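Local coordinates for protein CghA (Chaetomium globosum, PDB 6KBC) that belongs to the Diels-Alderase family of the calycin clan and is built from two beta-rich domains, with the ligand WK1 bound in a pocket, at residues R258-S261 with Y266-N269; L314-K317 with K321-G324. One frame throughout, in Å; residues are numbered along the deposited sequence.

Contact 1 of 2, residues R258-S261 with Y266-N269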
loop_
_atom_site.group_PDB
_atom_site.type_symbol
_atom_site.label_atom_id
_atom_site.label_comp_id
_atom_site.label_asym_id
_atom_site.label_seq_id
_atom_site.Cartn_x
_atom_site.Cartn_y
_atom_site.Cartn_z
ATOM N N ARG A 258 1.458 -8.511 2.472
ATOM C CA ARG A 258 1.559 -9.787 3.179
ATOM C C ARG A 258 1.390 -9.554 4.681
ATOM O O ARG A 258 2.077 -8.705 5.263
ATOM C CB ARG A 258 2.902 -10.505 2.895
ATOM C CG ARG A 258 2.939 -11.938 3.521
ATOM C CD ARG A 258 3.516 -11.726 4.912
ATOM N NE ARG A 258 4.927 -11.359 4.969
ATOM C CZ ARG A 258 5.452 -10.597 5.909
ATOM N NH1 ARG A 258 4.640 -9.761 6.558
ATOM N NH2 ARG A 258 6.764 -10.430 5.988
ATOM N N LEU A 259 0.523 -10.354 5.319
ATOM C CA LEU A 259 0.292 -10.278 6.757
ATOM C C LEU A 259 0.697 -11.593 7.406
ATOM O O LEU A 259 0.439 -12.664 6.858
ATOM C CB LEU A 259 -1.169 -10.025 7.097
ATOM C CG LEU A 259 -1.720 -8.700 6.569
ATOM C CD1 LEU A 259 -3.215 -8.715 6.718
ATOM C CD2 LEU A 259 -1.115 -7.586 7.402
ATOM N N VAL A 260 1.310 -11.494 8.579
ATOM C CA VAL A 260 1.519 -12.634 9.460
ATOM C C VAL A 260 0.758 -12.349 10.750
ATOM O O VAL A 260 0.949 -11.296 11.365
ATOM C CB VAL A 260 3.014 -12.882 9.730
ATOM C CG1 VAL A 260 3.198 -14.102 10.664
ATOM C CG2 VAL A 260 3.768 -13.075 8.402
ATOM N N SER A 261 -0.099 -13.285 11.155
ATOM C CA SER A 261 -1.008 -13.044 12.268
ATOM C C SER A 261 -0.274 -13.054 13.613
ATOM O O SER A 261 0.944 -13.271 13.709
ATOM C CB SER A 261 -2.118 -14.095 12.274
ATOM O OG SER A 261 -1.658 -15.300 12.892
ATOM N N TYR A 266 -1.632 -18.665 15.361
ATOM C CA TYR A 266 -0.545 -19.545 14.916
ATOM C C TYR A 266 0.197 -18.960 13.711
ATOM O O TYR A 266 0.629 -19.690 12.820
ATOM C CB TYR A 266 -1.078 -20.947 14.618
ATOM C CG TYR A 266 -1.942 -21.450 15.764
ATOM C CD1 TYR A 266 -1.366 -21.820 16.976
ATOM C CD2 TYR A 266 -3.327 -21.502 15.652
ATOM C CE1 TYR A 266 -2.152 -22.266 18.048
ATOM C CE2 TYR A 266 -4.127 -21.935 16.729
ATOM C CZ TYR A 266 -3.530 -22.314 17.910
ATOM O OH TYR A 266 -4.299 -22.749 18.971
ATOM N N TYR A 267 0.368 -17.636 13.715
ATOM C CA TYR A 267 1.134 -16.921 12.693
ATOM C C TYR A 267 0.629 -17.261 11.298
ATOM O O TYR A 267 1.396 -17.603 10.397
ATOM C CB TYR A 267 2.626 -17.214 12.822
ATOM C CG TYR A 267 3.180 -16.734 14.132
ATOM C CD1 TYR A 267 3.448 -15.394 14.330
ATOM C CD2 TYR A 267 3.409 -17.616 15.180
ATOM C CE1 TYR A 267 3.939 -14.938 15.525
ATOM C CE2 TYR A 267 3.904 -17.161 16.416
ATOM C CZ TYR A 267 4.168 -15.827 16.565
ATOM O OH TYR A 267 4.666 -15.340 17.748
ATOM N N GLN A 268 -0.689 -17.234 11.145
ATOM C CA GLN A 268 -1.283 -17.364 9.822
ATOM C C GLN A 268 -0.586 -16.421 8.855
ATOM O O GLN A 268 -0.316 -15.263 9.183
ATOM C CB GLN A 268 -2.778 -17.046 9.862
ATOM C CG GLN A 268 -3.596 -18.210 10.328
ATOM C CD GLN A 268 -5.053 -17.897 10.410
ATOM O OE1 GLN A 268 -5.468 -16.744 10.240
ATOM N NE2 GLN A 268 -5.859 -18.925 10.663
ATOM N N ASN A 269 -0.270 -16.950 7.676
ATOM C CA ASN A 269 0.525 -16.279 6.656
ATOM C C ASN A 269 -0.412 -15.993 5.493
ATOM O O ASN A 269 -0.854 -16.929 4.816
ATOM C CB ASN A 269 1.684 -17.183 6.244
ATOM C CG ASN A 269 2.860 -16.426 5.671
ATOM O OD1 ASN A 269 2.794 -15.225 5.409
ATOM N ND2 ASN A 269 3.954 -17.138 5.463
#
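Ser-261 and Gln-268 join segments 258-261 and 266-269 by hydrogen bonds. The backbone N of Ser-261 gives its hydrogen to Gln-268 O at 2.8 Å. The donor lies in the carbonyl plane, with an angle of 153° at the hydrogen. The return bond uses a side chain. Ser-261 OG sits between its own backbone N and carbonyl carbon (chi1 82°), and it takes a weak bond from Gln-268 N, also at 2.8 Å. The same carbonyl of Gln-268 receives a CA-H...O contact from Val-260 CA at 3.2 Å, so the oxygen takes one N-H bond and a weaker C-H approach.

Apolar contact comes from one branch of Val-260. CG1 lies anti to the backbone N. It is 3.8 Å from Tyr-267 CB and also meets the ring at its edge, near its plane. CG2, anti to the carbonyl carbon, packs against a polar atom, 3.8 Å from Asn-269 OD1. It also covers one face of the Arg-258 guanidinium, offset toward the rim.

The polar ends are satisfied mainly by residues around the contact. Arg-258 brings its aliphatic part to Asn-269, with CD 3.6 Å from OD1. Its guanidinium and the amide are steeply inclined, 61° apart. The charge is met by a salt bridge to Asp-241, while Asn-269 OD1 is hydrogen-bonded to Ser-288 and Tyr-267 OH to Asp-395.

Val-260 and Asn-269 form an antiparallel non-hydrogen-bonded pair, with their side chains on the same face of the sheet. Leu-259 lies about 4 Å from bound WK1 by its side chain. Antiparallel strands 252-261 and 269-277 are joined here as a beta hairpin, the up-and-down connection expected in a calycin-like domain.

Contact 2 of 2, residues L314-K317 with K321-G324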
loop_
_atom_site.group_PDB
_atom_site.type_symbol
_atom_site.label_atom_id
_atom_site.label_comp_id
_atom_site.label_asym_id
_atom_site.label_seq_id
_atom_site.Cartn_x
_atom_site.Cartn_y
_atom_site.Cartn_z
ATOM N N LEU A 314 20.665 -1.574 3.969
ATOM C CA LEU A 314 20.526 -0.976 5.290
ATOM C C LEU A 314 19.820 -1.946 6.231
ATOM O O LEU A 314 18.854 -2.614 5.848
ATOM C CB LEU A 314 19.722 0.314 5.198
ATOM C CG LEU A 314 20.276 1.433 4.314
ATOM C CD1 LEU A 314 19.226 2.554 4.235
ATOM C CD2 LEU A 314 21.637 1.956 4.810
ATOM N N VAL A 315 20.280 -1.993 7.472
ATOM C CA VAL A 315 19.682 -2.859 8.483
ATOM C C VAL A 315 18.523 -2.115 9.142
ATOM O O VAL A 315 18.692 -0.986 9.618
ATOM C CB VAL A 315 20.735 -3.278 9.526
ATOM C CG1 VAL A 315 20.157 -4.318 10.465
ATOM C CG2 VAL A 315 21.978 -3.813 8.830
ATOM N N ALA A 316 17.338 -2.731 9.155
ATOM C CA ALA A 316 16.218 -2.151 9.882
ATOM C C ALA A 316 16.539 -2.078 11.377
ATOM O O ALA A 316 17.428 -2.766 11.873
ATOM C CB ALA A 316 14.940 -2.961 9.647
ATOM N N LYS A 317 15.807 -1.212 12.087
ATOM C CA LYS A 317 16.205 -0.722 13.403
ATOM C C LYS A 317 15.440 -1.369 14.539
ATOM O O LYS A 317 15.807 -1.159 15.694
ATOM C CB LYS A 317 15.968 0.794 13.535
ATOM C CG LYS A 317 16.691 1.686 12.531
ATOM C CD LYS A 317 18.182 1.535 12.619
ATOM C CE LYS A 317 18.881 2.729 11.980
ATOM N NZ LYS A 317 20.357 2.536 12.004
ATOM N N LYS A 321 16.260 -7.165 12.288
ATOM C CA LYS A 321 17.420 -6.446 11.778
ATOM C C LYS A 321 17.695 -6.855 10.335
ATOM O O LYS A 321 18.799 -7.282 9.980
ATOM C CB LYS A 321 18.617 -6.740 12.681
ATOM C CG LYS A 321 18.405 -6.377 14.168
ATOM C CD LYS A 321 17.727 -5.027 14.344
ATOM C CE LYS A 321 17.733 -4.551 15.813
ATOM N NZ LYS A 321 17.052 -5.551 16.654
ATOM N N ASN A 322 16.667 -6.777 9.483
ATOM C CA ASN A 322 16.798 -7.295 8.130
ATOM C C ASN A 322 17.375 -6.242 7.180
ATOM O O ASN A 322 17.190 -5.035 7.356
ATOM C CB ASN A 322 15.449 -7.803 7.597
ATOM C CG ASN A 322 14.398 -6.718 7.523
ATOM O OD1 ASN A 322 14.170 -5.993 8.497
ATOM N ND2 ASN A 322 13.725 -6.615 6.366
ATOM N N VAL A 323 18.103 -6.721 6.166
ATOM C CA VAL A 323 18.655 -5.825 5.162
ATOM C C VAL A 323 17.736 -5.728 3.958
ATOM O O VAL A 323 18.031 -4.987 3.016
ATOM C CB VAL A 323 20.066 -6.296 4.756
ATOM C CG1 VAL A 323 21.025 -6.278 6.022
ATOM C CG2 VAL A 323 20.017 -7.671 4.145
ATOM N N GLY A 324 16.622 -6.444 3.969
ATOM C CA GLY A 324 15.712 -6.430 2.840
ATOM C C GLY A 324 14.808 -7.644 2.906
ATOM O O GLY A 324 14.714 -8.309 3.934
#
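Lys-321 lays its aliphatic chain along 314-317. CB is 3.6 Å from Val-315 CG1, and CD reaches Ala-316 O at 3.4 Å. Bends at chi2 and chi4 (-43° and -58°) let the chain follow the backbone, and NZ is hydrogen-bonded to Tyr-318 O. The carbonyl of Lys-321 is close to the same valine branch, with O 3.3 Å from Val-315 CG1.

Asn-322 makes the cross-segment hydrogen bond. Its O accepts Ala-316 N at 2.9 Å, nearly straight at 166°, with the donor tilted from the carbonyl plane. The side-chain OD1 lies 3.3 Å from Ala-316 CB. At the amide nitrogen, ND2 is bonded to Gly-324 O and to Glu-390.

Val-323 gives a CA-H...O contact to Leu-314 O, with CA and O 3.3 Å apart. Its CG1 meets Val-315 CG2 at 3.9 Å; the two valine side chains run obliquely to each other and meet through these methyls.

Gly-324 then begins strand 324-330. It pairs by its backbone with Leu-308, at the end of strand 302-308. His-345 of strand 338-346 bonds to the backbones of Leu-314 and Val-323, so the end of the loop is bonded to strands 302-308 and 338-346 where strand 324-330 begins between them.

Overall arrangement
Contact 1 comes first along the chain and closes before contact 2 opens. Both lie within the C-terminal Diels-Alderase domain. Their centres are about 20 Å apart and their nearest atoms about 8 Å, so they do not touch. Each belongs to a connection between neighbouring antiparallel strands: contact 1 to the turn between 252-261 and 269-277, contact 2 to the longer loop between 302-308 and 324-330. Arg-258 of contact 1 bonds to Thr-305, and weakly to Tyr-325, in the two strands that the loop of contact 2 connects. Contact 1 reaches the ligand through Leu-259, whereas contact 2 is packing in a loop, with the side chain of Asn-322 about 13 Å from WK1.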